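Local atomic coordinates of myosin light chain 1 (Saccharomyces cerevisiae, PDB entry 1M45), a protein that binds IQ motifs as essential light chain of the class II myosin MYO1 and light chain of the class V myosin MYO2, and recruits IQG1 to the bud neck. Residues A[8-13]-A[19-24]; A[29-32]-A[36-39]; A[87-92]-A[140-145]; A[104-109]-A[116-121]. All coordinates share one frame; numbering follows the deposited sequence. Where two conformers were deposited one is given.

Overall arrangement
From the N terminus, contact 1 closes the loop of the first EF-hand by bringing helix 10-13 against strand 20-22, which pairs with strand 57-59. Contact 2 follows in series and closes the turn between helix 26-32 and helix 39-47. The two touch where Ile9, Phe10 and Phe13 pack on Tyr29 and Ala32. Contact 3, its centre about 21 Å from that of contact 2, spans the C-terminal EF-hand pair, joining the first of its helices, 83-90, to the last, 138-146. Contact 4 is nested inside that long loop and binds helix 102-111 to helix 118-125; Phe89 and Phe92 pack against its Leu105, Tyr107 and Met108.

Contact 1 of 4, residues A[8-13]-A[19-24]; sequences DIFTLF and GAIAKD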
loop_
_atom_site.group_PDB
_atom_site.type_symbol
_atom_site.label_atom_id
_atom_site.label_comp_id
_atom_site.label_asym_id
_atom_site.label_seq_id
_atom_site.Cartn_x
_atom_site.Cartn_y
_atom_site.Cartn_z
ATOM N N ASP A 8 5.116 15.591 9.278
ATOM C CA ASP A 8 3.865 16.085 9.880
ATOM C C ASP A 8 2.651 15.198 9.642
ATOM O O ASP A 8 1.520 15.673 9.659
ATOM C CB ASP A 8 3.515 17.472 9.367
ATOM C CG ASP A 8 2.643 18.251 10.348
ATOM O OD1 ASP A 8 2.733 18.031 11.565
ATOM O OD2 ASP A 8 1.863 19.096 9.941
ATOM N N ILE A 9 2.885 13.926 9.358
ATOM C CA ILE A 9 1.770 13.046 9.096
ATOM C C ILE A 9 1.075 12.614 10.393
ATOM O O ILE A 9 -0.138 12.431 10.427
ATOM C CB ILE A 9 2.254 11.836 8.290
ATOM C CG1 ILE A 9 2.608 12.261 6.869
ATOM C CG2 ILE A 9 1.196 10.710 8.311
ATOM C CD1 ILE A 9 3.401 11.156 6.108
ATOM N N PHE A 10 1.834 12.462 11.472
ATOM C CA PHE A 10 1.277 12.022 12.736
ATOM C C PHE A 10 0.037 12.834 13.172
ATOM O O PHE A 10 -0.924 12.259 13.691
ATOM C CB PHE A 10 2.354 12.052 13.810
ATOM C CG PHE A 10 1.969 11.377 15.085
ATOM C CD1 PHE A 10 1.368 12.105 16.113
ATOM C CD2 PHE A 10 2.192 10.014 15.287
ATOM C CE1 PHE A 10 0.999 11.478 17.310
ATOM C CE2 PHE A 10 1.865 9.403 16.469
ATOM C CZ PHE A 10 1.250 10.130 17.489
ATOM N N THR A 11 0.047 14.145 12.932
ATOM C CA THR A 11 -1.087 14.993 13.336
ATOM C C THR A 11 -2.358 14.645 12.579
ATOM O O THR A 11 -3.456 14.818 13.125
ATOM C CB THR A 11 -0.803 16.534 13.222
ATOM O OG1 THR A 11 -0.228 16.829 11.946
ATOM C CG2 THR A 11 0.255 16.957 14.218
ATOM N N LEU A 12 -2.239 14.119 11.367
ATOM C CA LEU A 12 -3.435 13.746 10.601
ATOM C C LEU A 12 -4.087 12.498 11.195
ATOM O O LEU A 12 -5.306 12.248 10.999
ATOM C CB LEU A 12 -3.092 13.510 9.121
ATOM C CG LEU A 12 -2.576 14.684 8.307
ATOM C CD1 LEU A 12 -2.143 14.209 6.917
ATOM C CD2 LEU A 12 -3.689 15.735 8.225
ATOM N N PHE A 13 -3.283 11.698 11.892
ATOM C CA PHE A 13 -3.768 10.508 12.562
ATOM C C PHE A 13 -4.220 10.834 13.977
ATOM O O PHE A 13 -4.863 10.001 14.637
ATOM C CB PHE A 13 -2.682 9.414 12.587
ATOM C CG PHE A 13 -2.508 8.708 11.258
ATOM C CD1 PHE A 13 -1.733 9.253 10.284
ATOM C CD2 PHE A 13 -3.238 7.547 10.983
ATOM C CE1 PHE A 13 -1.587 8.626 9.040
ATOM C CE2 PHE A 13 -3.114 6.901 9.742
ATOM C CZ PHE A 13 -2.272 7.444 8.783
ATOM N N GLY A 19 -1.614 13.468 21.528
ATOM C CA GLY A 19 -0.172 13.247 21.513
ATOM C C GLY A 19 0.106 11.761 21.277
ATOM O O GLY A 19 1.224 11.248 21.499
ATOM N N ALA A 20 -0.918 11.066 20.789
ATOM C CA ALA A 20 -0.831 9.642 20.526
ATOM C C ALA A 20 -1.878 9.258 19.492
ATOM O O ALA A 20 -2.878 9.959 19.320
ATOM C CB ALA A 20 -1.109 8.872 21.843
ATOM N N ILE A 21 -1.673 8.125 18.831
ATOM C CA ILE A 21 -2.648 7.622 17.871
ATOM C C ILE A 21 -3.088 6.214 18.224
ATOM O O ILE A 21 -2.374 5.472 18.916
ATOM C CB ILE A 21 -2.077 7.641 16.419
ATOM C CG1 ILE A 21 -0.829 6.750 16.278
ATOM C CG2 ILE A 21 -1.683 9.050 15.965
ATOM C CD1 ILE A 21 -0.410 6.495 14.851
ATOM N N ALA A 22 -4.231 5.837 17.675
ATOM C CA ALA A 22 -4.787 4.517 17.912
ATOM C C ALA A 22 -3.770 3.446 17.537
ATOM O O ALA A 22 -3.136 3.548 16.500
ATOM C CB ALA A 22 -6.056 4.343 17.110
ATOM N N LYS A 23 -3.619 2.423 18.379
ATOM C CA LYS A 23 -2.708 1.325 18.077
ATOM C C LYS A 23 -3.097 0.636 16.760
ATOM O O LYS A 23 -2.232 0.204 15.969
ATOM C CB LYS A 23 -2.720 0.333 19.249
ATOM C CG LYS A 23 -1.523 -0.509 19.319
ATOM C CD LYS A 23 -1.363 -1.128 20.713
ATOM C CE LYS A 23 -2.649 -1.788 21.178
ATOM N NZ LYS A 23 -2.475 -2.416 22.544
ATOM N N ASP A 24 -4.404 0.565 16.507
ATOM C CA ASP A 24 -4.933 -0.015 15.276
ATOM C C ASP A 24 -4.693 0.850 14.028
ATOM O O ASP A 24 -5.030 0.437 12.919
ATOM C CB ASP A 24 -6.423 -0.357 15.390
ATOM C CG ASP A 24 -7.272 0.837 15.759
ATOM O OD1 ASP A 24 -7.286 1.846 15.040
ATOM O OD2 ASP A 24 -8.045 0.817 16.763
HETATM O O HOH W 1 -5.927 7.836 16.678
#
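Phe10 and Ile21 meet through the methyl CG2 of the isoleucine, which sits over one face of the phenyl ring. Ile21 CG2 lies 3.7 Å from the centroid of the Phe10 ring and 22° off the ring normal, a CH-pi contact displaced a little toward the rim. The same methyl serves a second residue, since Ile21 CG2 is 3.5 Å from Phe13 CB. The edge of the Phe10 ring is turned to the backbone, where CZ approaches Ala20 CA at 3.7 Å. Chi1 of Phe10, at -169°, swings the ring away from its own N and beside its carbonyl carbon, carrying it across to the strand. One water spans the backbones: it donates to Phe13 O and accepts from Ala22 N. Farther out, Ile21 is backbone-bonded to Leu58 of the neighbouring strand, and Leu60 and Ile63 of helix 60-69 pack on Phe10. Gly19, whose positive phi suits a residue without a side chain, gives its N to Asp14 at the start of the EF-hand loop. With an alanine in place of Phe10, Ile21 CG2 would probably lose the ring face it rests on, opening a gap between helix 10-13 and the strand. A flat aromatic and a branched aliphatic thus join the entering helix to the loop's strand by dispersion, while the water supplies the polar link.

Contact 2 of 4, residues A[29-32]-A[36-39]; sequences YLRA and NPTN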
loop_
_atom_site.group_PDB
_atom_site.type_symbol
_atom_site.label_atom_id
_atom_site.label_comp_id
_atom_site.label_asym_id
_atom_site.label_seq_id
_atom_site.Cartn_x
_atom_site.Cartn_y
_atom_site.Cartn_z
ATOM N N TYR A 29 -0.319 4.355 9.431
ATOM C CA TYR A 29 0.716 5.360 9.690
ATOM C C TYR A 29 2.013 4.950 8.997
ATOM O O TYR A 29 2.639 5.767 8.345
ATOM C CB TYR A 29 0.974 5.591 11.193
ATOM C CG TYR A 29 2.086 6.544 11.421
ATOM C CD1 TYR A 29 1.886 7.904 11.276
ATOM C CD2 TYR A 29 3.348 6.082 11.748
ATOM C CE1 TYR A 29 2.945 8.793 11.424
ATOM C CE2 TYR A 29 4.441 6.944 11.868
ATOM C CZ TYR A 29 4.227 8.305 11.718
ATOM O OH TYR A 29 5.305 9.154 11.838
ATOM N N LEU A 30 2.386 3.675 9.151
ATOM C CA LEU A 30 3.599 3.178 8.527
ATOM C C LEU A 30 3.510 3.303 7.017
ATOM O O LEU A 30 4.505 3.613 6.333
ATOM C CB LEU A 30 3.852 1.719 8.928
ATOM C CG LEU A 30 4.264 1.587 10.400
ATOM C CD1 LEU A 30 4.304 0.097 10.795
ATOM C CD2 LEU A 30 5.592 2.254 10.686
ATOM N N ARG A 31 2.318 3.052 6.492
ATOM C CA ARG A 31 2.108 3.224 5.052
ATOM C C ARG A 31 2.238 4.680 4.656
ATOM O O ARG A 31 2.909 5.007 3.681
ATOM C CB ARG A 31 0.723 2.706 4.655
ATOM C CG ARG A 31 0.620 1.205 4.739
ATOM C CD ARG A 31 -0.804 0.634 4.561
ATOM N NE ARG A 31 -0.772 -0.812 4.795
ATOM C CZ ARG A 31 -1.378 -1.487 5.748
ATOM N NH1 ARG A 31 -2.194 -0.908 6.645
ATOM N NH2 ARG A 31 -1.140 -2.812 5.823
ATOM N N ALA A 32 1.646 5.571 5.453
ATOM C CA ALA A 32 1.646 6.994 5.092
ATOM C C ALA A 32 3.049 7.554 4.989
ATOM O O ALA A 32 3.333 8.389 4.143
ATOM C CB ALA A 32 0.830 7.783 6.120
ATOM N N ASN A 36 5.343 -0.362 3.159
ATOM C CA ASN A 36 4.255 -1.140 2.588
ATOM C C ASN A 36 4.120 -2.458 3.305
ATOM O O ASN A 36 4.185 -3.511 2.657
ATOM C CB ASN A 36 4.465 -1.354 1.084
ATOM C CG ASN A 36 4.677 -0.045 0.356
ATOM O OD1 ASN A 36 3.737 0.732 0.182
ATOM N ND2 ASN A 36 5.896 0.181 -0.119
ATOM N N PRO A 37 3.891 -2.416 4.610
ATOM C CA PRO A 37 3.818 -3.658 5.397
ATOM C C PRO A 37 2.571 -4.489 5.149
ATOM O O PRO A 37 1.515 -3.955 4.782
ATOM C CB PRO A 37 3.846 -3.138 6.835
ATOM C CG PRO A 37 3.075 -1.849 6.744
ATOM C CD PRO A 37 3.665 -1.228 5.462
ATOM N N THR A 38 2.702 -5.810 5.309
ATOM C CA THR A 38 1.528 -6.664 5.349
ATOM C C THR A 38 0.940 -6.453 6.736
ATOM O O THR A 38 1.652 -6.035 7.680
ATOM C CB THR A 38 1.879 -8.161 5.232
ATOM O OG1 THR A 38 2.800 -8.484 6.287
ATOM C CG2 THR A 38 2.598 -8.446 3.919
ATOM N N ASN A 39 -0.353 -6.749 6.883
ATOM C CA ASN A 39 -0.991 -6.664 8.199
ATOM C C ASN A 39 -0.233 -7.541 9.214
ATOM O O ASN A 39 -0.049 -7.173 10.379
ATOM C CB ASN A 39 -2.475 -7.070 8.116
ATOM C CG ASN A 39 -3.330 -6.107 7.235
ATOM O OD1 ASN A 39 -2.891 -5.015 6.857
ATOM N ND2 ASN A 39 -4.557 -6.527 6.916
HETATM O O HOH W 2 1.035 -1.984 3.060
HETATM O O HOH W 3 -2.393 -3.026 9.276
#
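The turn from helix 26-32, the exiting helix of the first EF-hand, to helix 39-47 is held by Arg31, whose guanidinium reaches to the residues that lead into the next helix. Arg31 NH2 makes two hydrogen bonds, one to Pro37 O at 3.1 Å and one to Asn39 OD1 at 3.0 Å. Toward Pro37 O, NH2 stands above the carbonyl plane, 37° out of it; toward Asn39 OD1 it comes almost straight on to the amide C=O, with an angle of 164° at OD1. The amide of Asn39 is turned steeply to the guanidinium, their planes 73° apart. Arg31 gets there because its chain is extended from CG to NE, and an arginine suits the place because its planar group can serve several acceptors from different N-H groups. One water accepts from Arg31 NE and donates to Pro37 O. Arg31 NH1 forms a salt bridge with Asp28. The Pro37 ring packs on both neighbours, Pro37 CD 4.0 Å from Arg31 CG and Pro37 CG 4.3 Å from Leu30 CB. A proline suits this position through its rigid ring and fixed phi. Thr38 then caps the following helix through OG1 to Leu41 N, and the bound peptide hydrogen-bonds to Arg31 O. This is a helix-to-helix linker with an N-capped second helix, in the N-terminal half of a calmodulin-like light chain.

Contact 3 of 4, residues A[87-92]-A[140-145]; sequences KAFQVF and KFIEDV
Phe89, on the first helix of the C-terminal EF-hand pair, meets Phe141 and Ile142 on the last helix, 138-146, and the contact is wholly apolar. Among the aromatic groups, the side chains of Phe89 and Phe141 run at about a right angle to each other, with Phe89 CZ 3.9 Å from Phe141 CE2. The rings meet obliquely, carbon to carbon. Phe141 is brought in by chi1 of 166°, which places its ring opposite its own N, and Val145 CG2 of the next turn covers one of its faces. The aliphatic part is supplied by Ile142, whose side chain and that of Phe89 run antiparallel past one another. Here an isoleucine is apt, because its long branch extends to the ring while the CG2 branch stays beside the helix. Polar groups keep to the outer side of helix 138-146, where Lys140 NZ and Asp144 OD1 form a salt bridge of 3.5 Å one helical turn apart. Around the core, Leu105 and Met108 of helix 102-111 also pack on Phe89, and the bound peptide presents an apolar side chain to it. Tyr138, earlier in helix 138-146, meets the Phe89 ring with planes about 15° apart. Phenylalanine suits a place shared by so many apolar neighbours. Between residues 87-92 and 140-145 the closest atoms are Phe89 CE1 and Ile142 CD1, 3.6 Å apart.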
loop_
_atom_site.group_PDB
_atom_site.type_symbol
_atom_site.label_atom_id
_atom_site.label_comp_id
_atom_site.label_asym_id
_atom_site.label_seq_id
_atom_site.Cartn_x
_atom_site.Cartn_y
_atom_site.Cartn_z
ATOM N N LYS A 87 4.623 -10.120 -15.235
ATOM C CA LYS A 87 4.120 -11.455 -15.556
ATOM C C LYS A 87 2.693 -11.689 -15.062
ATOM O O LYS A 87 1.877 -12.305 -15.759
ATOM C CB LYS A 87 5.066 -12.522 -15.002
ATOM C CG LYS A 87 6.308 -12.684 -15.858
ATOM C CD LYS A 87 7.179 -13.832 -15.376
ATOM C CE LYS A 87 8.364 -14.048 -16.307
ATOM N NZ LYS A 87 9.300 -12.873 -16.364
ATOM N N ALA A 88 2.387 -11.178 -13.865
ATOM C CA ALA A 88 1.024 -11.290 -13.320
ATOM C C ALA A 88 -0.016 -10.583 -14.203
ATOM O O ALA A 88 -1.138 -11.099 -14.404
ATOM C CB ALA A 88 0.942 -10.772 -11.855
ATOM N N PHE A 89 0.339 -9.398 -14.706
ATOM C CA PHE A 89 -0.557 -8.666 -15.600
ATOM C C PHE A 89 -0.608 -9.374 -16.972
ATOM O O PHE A 89 -1.629 -9.337 -17.645
ATOM C CB PHE A 89 -0.111 -7.214 -15.774
ATOM C CG PHE A 89 -0.550 -6.320 -14.660
ATOM C CD1 PHE A 89 0.262 -6.096 -13.558
ATOM C CD2 PHE A 89 -1.831 -5.778 -14.677
ATOM C CE1 PHE A 89 -0.165 -5.272 -12.527
ATOM C CE2 PHE A 89 -2.275 -4.960 -13.646
ATOM C CZ PHE A 89 -1.430 -4.709 -12.563
ATOM N N GLN A 90 0.504 -9.974 -17.382
ATOM C CA GLN A 90 0.532 -10.611 -18.695
ATOM C C GLN A 90 -0.480 -11.743 -18.739
ATOM O O GLN A 90 -0.982 -12.087 -19.794
ATOM C CB GLN A 90 1.933 -11.057 -19.086
ATOM C CG GLN A 90 2.785 -9.865 -19.482
ATOM C CD GLN A 90 4.218 -10.231 -19.858
ATOM O OE1 GLN A 90 4.965 -9.379 -20.354
ATOM N NE2 GLN A 90 4.604 -11.483 -19.627
ATOM N N VAL A 91 -0.811 -12.274 -17.572
ATOM C CA VAL A 91 -1.831 -13.318 -17.476
ATOM C C VAL A 91 -3.193 -12.816 -17.974
ATOM O O VAL A 91 -3.988 -13.580 -18.555
ATOM C CB VAL A 91 -1.908 -13.861 -16.062
ATOM C CG1 VAL A 91 -3.160 -14.717 -15.873
ATOM C CG2 VAL A 91 -0.650 -14.652 -15.736
ATOM N N PHE A 92 -3.441 -11.524 -17.796
ATOM C CA PHE A 92 -4.691 -10.906 -18.190
ATOM C C PHE A 92 -4.542 -10.048 -19.436
ATOM O O PHE A 92 -5.418 -9.286 -19.782
ATOM C CB PHE A 92 -5.235 -10.072 -17.026
ATOM C CG PHE A 92 -5.495 -10.895 -15.799
ATOM C CD1 PHE A 92 -4.444 -11.265 -14.952
ATOM C CD2 PHE A 92 -6.787 -11.305 -15.488
ATOM C CE1 PHE A 92 -4.681 -12.064 -13.820
ATOM C CE2 PHE A 92 -7.033 -12.086 -14.362
ATOM C CZ PHE A 92 -5.977 -12.472 -13.524
ATOM N N LYS A 140 2.638 1.539 -16.705
ATOM C CA LYS A 140 2.507 2.889 -16.179
ATOM C C LYS A 140 1.794 2.869 -14.833
ATOM O O LYS A 140 2.171 3.592 -13.898
ATOM C CB LYS A 140 1.787 3.796 -17.184
ATOM C CG LYS A 140 1.586 5.192 -16.658
ATOM C CD LYS A 140 0.845 6.087 -17.673
ATOM C CE LYS A 140 0.990 7.571 -17.291
ATOM N NZ LYS A 140 0.425 7.903 -15.934
ATOM N N PHE A 141 0.780 2.020 -14.727
ATOM C CA PHE A 141 0.055 1.867 -13.488
ATOM C C PHE A 141 0.999 1.393 -12.390
ATOM O O PHE A 141 1.021 1.977 -11.304
ATOM C CB PHE A 141 -1.109 0.887 -13.691
ATOM C CG PHE A 141 -1.721 0.402 -12.407
ATOM C CD1 PHE A 141 -2.576 1.229 -11.682
ATOM C CD2 PHE A 141 -1.460 -0.891 -11.947
ATOM C CE1 PHE A 141 -3.153 0.762 -10.469
ATOM C CE2 PHE A 141 -2.008 -1.363 -10.746
ATOM C CZ PHE A 141 -2.860 -0.534 -10.007
ATOM N N ILE A 142 1.767 0.332 -12.667
ATOM C CA ILE A 142 2.709 -0.196 -11.678
ATOM C C ILE A 142 3.695 0.886 -11.254
ATOM O O ILE A 142 4.012 1.028 -10.053
ATOM C CB ILE A 142 3.440 -1.406 -12.216
ATOM C CG1 ILE A 142 2.440 -2.563 -12.393
ATOM C CG2 ILE A 142 4.525 -1.851 -11.238
ATOM C CD1 ILE A 142 2.985 -3.674 -13.349
ATOM N N GLU A 143 4.196 1.647 -12.229
ATOM C CA GLU A 143 5.157 2.729 -11.905
ATOM C C GLU A 143 4.558 3.744 -10.932
ATOM O O GLU A 143 5.211 4.175 -9.973
ATOM C CB GLU A 143 5.646 3.439 -13.159
ATOM C CG GLU A 143 6.448 2.500 -14.034
ATOM C CD GLU A 143 7.803 2.172 -13.451
ATOM O OE1 GLU A 143 8.392 3.032 -12.747
ATOM O OE2 GLU A 143 8.276 1.051 -13.691
ATOM N N ASP A 144 3.300 4.093 -11.166
ATOM C CA ASP A 144 2.635 5.038 -10.274
ATOM C C ASP A 144 2.480 4.480 -8.865
ATOM O O ASP A 144 2.704 5.176 -7.859
ATOM C CB ASP A 144 1.260 5.401 -10.858
ATOM C CG ASP A 144 1.358 6.370 -12.030
ATOM O OD1 ASP A 144 0.307 6.607 -12.688
ATOM O OD2 ASP A 144 2.418 6.906 -12.418
ATOM N N VAL A 145 2.087 3.218 -8.769
ATOM C CA VAL A 145 1.838 2.613 -7.471
ATOM C C VAL A 145 3.143 2.505 -6.685
ATOM O O VAL A 145 3.124 2.637 -5.470
ATOM C CB VAL A 145 1.178 1.218 -7.643
ATOM C CG1 VAL A 145 1.209 0.366 -6.343
ATOM C CG2 VAL A 145 -0.274 1.402 -8.151
#

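Contact 4 of 4, residues A[104-109]-A[116-121]; sequences DLRYML and LTDAEV
Arg106 and Asp118 join two helices of the C-terminal EF-hand pair, 102-111 and 118-125, across the linker between the hands. From CB the side chain of Arg106 sets out anti to its own N (chi1 -176°), and CG and then CD pass alongside the carboxylate, Arg106 CD 3.6 Å from Asp118 OD1. A bend at chi3 (-68°) then turns NE and CZ over the aliphatic surface of Val121. Val121 CG1 lies against the middle of the guanidinium, 3.7 Å from Arg106 CZ, so a branched side chain pads the flat face. At the tip, Arg106 NH1 grips Asp118 twice, through a salt bridge to Asp118 OD1 of 3.0 Å and a bond to the backbone O of Asp118 of 3.1 Å. OD1 is met on its anti side, and both acceptors lie close to the guanidinium plane. The other tip nitrogen, Arg106 NH2, is 3.6 Å from Val121 CG1 and forms a salt bridge with Asp122, which is inferred to belong to a calcium site. A leucine in place of Arg106 would probably leave Asp118 and Asp122 without their positive partner, and Val121 CG1 without the flat group that lies over it. On the same valine, Val121 CG2 meets Leu109 CB at 3.9 Å, extending the apolar layer. Thr117 and Glu120 make a capping box, each side chain accepting from the other's N, which suits a threonine at the N-cap. Just ahead of it, the linker is pinned by Leu116 N, which donates to Leu109 O at 2.8 Å.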
loop_
_atom_site.group_PDB
_atom_site.type_symbol
_atom_site.label_atom_id
_atom_site.label_comp_id
_atom_site.label_asym_id
_atom_site.label_seq_id
_atom_site.Cartn_x
_atom_site.Cartn_y
_atom_site.Cartn_z
ATOM N N ASP A 104 -10.826 -6.303 -15.590
ATOM C CA ASP A 104 -9.879 -7.358 -15.229
ATOM C C ASP A 104 -8.975 -6.913 -14.075
ATOM O O ASP A 104 -8.545 -7.746 -13.258
ATOM C CB ASP A 104 -9.021 -7.769 -16.399
ATOM C CG ASP A 104 -9.767 -8.639 -17.387
ATOM O OD1 ASP A 104 -10.806 -9.230 -17.025
ATOM O OD2 ASP A 104 -9.329 -8.827 -18.515
ATOM N N LEU A 105 -8.668 -5.611 -14.021
ATOM C CA LEU A 105 -7.812 -5.136 -12.935
ATOM C C LEU A 105 -8.564 -5.271 -11.631
ATOM O O LEU A 105 -8.011 -5.717 -10.597
ATOM C CB LEU A 105 -7.330 -3.709 -13.185
ATOM C CG LEU A 105 -6.506 -3.082 -12.046
ATOM C CD1 LEU A 105 -5.305 -3.973 -11.729
ATOM C CD2 LEU A 105 -5.996 -1.669 -12.503
ATOM N N ARG A 106 -9.836 -4.872 -11.655
ATOM C CA ARG A 106 -10.646 -5.049 -10.442
ATOM C C ARG A 106 -10.729 -6.512 -10.039
ATOM O O ARG A 106 -10.654 -6.851 -8.830
ATOM C CB ARG A 106 -12.033 -4.444 -10.620
ATOM C CG ARG A 106 -12.874 -4.510 -9.368
ATOM C CD ARG A 106 -14.155 -3.694 -9.495
ATOM N NE ARG A 106 -13.809 -2.266 -9.545
ATOM C CZ ARG A 106 -13.835 -1.448 -8.505
ATOM N NH1 ARG A 106 -14.184 -1.875 -7.297
ATOM N NH2 ARG A 106 -13.461 -0.180 -8.662
ATOM N N TYR A 107 -10.929 -7.389 -11.034
ATOM C CA TYR A 107 -10.946 -8.815 -10.800
ATOM C C TYR A 107 -9.675 -9.307 -10.118
ATOM O O TYR A 107 -9.738 -10.026 -9.114
ATOM C CB TYR A 107 -11.169 -9.547 -12.110
ATOM C CG TYR A 107 -11.059 -11.068 -12.015
ATOM C CD1 TYR A 107 -12.176 -11.847 -11.749
ATOM C CD2 TYR A 107 -9.851 -11.705 -12.246
ATOM C CE1 TYR A 107 -12.070 -13.258 -11.692
ATOM C CE2 TYR A 107 -9.731 -13.098 -12.182
ATOM C CZ TYR A 107 -10.837 -13.839 -11.916
ATOM O OH TYR A 107 -10.722 -15.185 -11.879
ATOM N N MET A 108 -8.528 -8.903 -10.658
ATOM C CA MET A 108 -7.241 -9.284 -10.095
ATOM C C MET A 108 -7.123 -8.865 -8.636
ATOM O O MET A 108 -6.717 -9.654 -7.792
ATOM C CB MET A 108 -6.085 -8.644 -10.874
ATOM C CG MET A 108 -5.912 -9.112 -12.331
ATOM S SD MET A 108 -4.630 -8.101 -13.144
ATOM C CE MET A 108 -3.156 -8.712 -12.351
ATOM N N LEU A 109 -7.464 -7.612 -8.353
ATOM C CA LEU A 109 -7.273 -7.052 -7.040
ATOM C C LEU A 109 -8.282 -7.443 -5.968
ATOM O O LEU A 109 -7.917 -7.513 -4.814
ATOM C CB LEU A 109 -7.189 -5.525 -7.121
ATOM C CG LEU A 109 -6.038 -5.072 -8.032
ATOM C CD1 LEU A 109 -6.030 -3.575 -8.027
ATOM C CD2 LEU A 109 -4.675 -5.581 -7.508
ATOM N N LEU A 116 -8.493 -7.247 -2.090
ATOM C CA LEU A 116 -8.824 -5.899 -1.646
ATOM C C LEU A 116 -10.331 -5.704 -1.777
ATOM O O LEU A 116 -11.035 -6.457 -2.514
ATOM C CB LEU A 116 -8.075 -4.859 -2.488
ATOM C CG LEU A 116 -6.555 -4.927 -2.439
ATOM C CD1 LEU A 116 -6.023 -3.819 -3.310
ATOM C CD2 LEU A 116 -6.016 -4.785 -1.008
ATOM N N THR A 117 -10.850 -4.719 -1.074
ATOM C CA THR A 117 -12.288 -4.436 -1.174
ATOM C C THR A 117 -12.575 -3.642 -2.424
ATOM O O THR A 117 -11.658 -3.036 -3.015
ATOM C CB THR A 117 -12.841 -3.667 0.037
ATOM O OG1 THR A 117 -12.280 -2.327 0.065
ATOM C CG2 THR A 117 -12.387 -4.304 1.383
ATOM N N ASP A 118 -13.845 -3.631 -2.820
ATOM C CA ASP A 118 -14.239 -2.810 -3.967
ATOM C C ASP A 118 -13.992 -1.321 -3.653
ATOM O O ASP A 118 -13.595 -0.558 -4.536
ATOM C CB ASP A 118 -15.696 -3.073 -4.344
ATOM C CG ASP A 118 -15.851 -4.336 -5.142
ATOM O OD1 ASP A 118 -15.196 -4.481 -6.192
ATOM O OD2 ASP A 118 -16.623 -5.250 -4.797
ATOM N N ALA A 119 -14.220 -0.906 -2.420
ATOM C CA ALA A 119 -13.889 0.471 -2.011
ATOM C C ALA A 119 -12.420 0.790 -2.155
ATOM O O ALA A 119 -12.063 1.897 -2.627
ATOM C CB ALA A 119 -14.341 0.746 -0.572
ATOM N N GLU A 120 -11.546 -0.122 -1.735
ATOM C CA GLU A 120 -10.105 0.128 -1.894
ATOM C C GLU A 120 -9.733 0.290 -3.367
ATOM O O GLU A 120 -8.919 1.125 -3.726
ATOM C CB GLU A 120 -9.292 -1.015 -1.284
ATOM C CG GLU A 120 -9.269 -0.946 0.242
ATOM C CD GLU A 120 -8.592 -2.167 0.861
ATOM O OE1 GLU A 120 -8.942 -3.324 0.523
ATOM O OE2 GLU A 120 -7.656 -1.982 1.672
ATOM N N VAL A 121 -10.341 -0.539 -4.230
ATOM C CA VAL A 121 -10.067 -0.432 -5.641
ATOM C C VAL A 121 -10.638 0.877 -6.220
ATOM O O VAL A 121 -9.989 1.500 -7.057
ATOM C CB VAL A 121 -10.511 -1.687 -6.407
ATOM C CG1 VAL A 121 -10.233 -1.508 -7.914
ATOM C CG2 VAL A 121 -9.734 -2.898 -5.872
#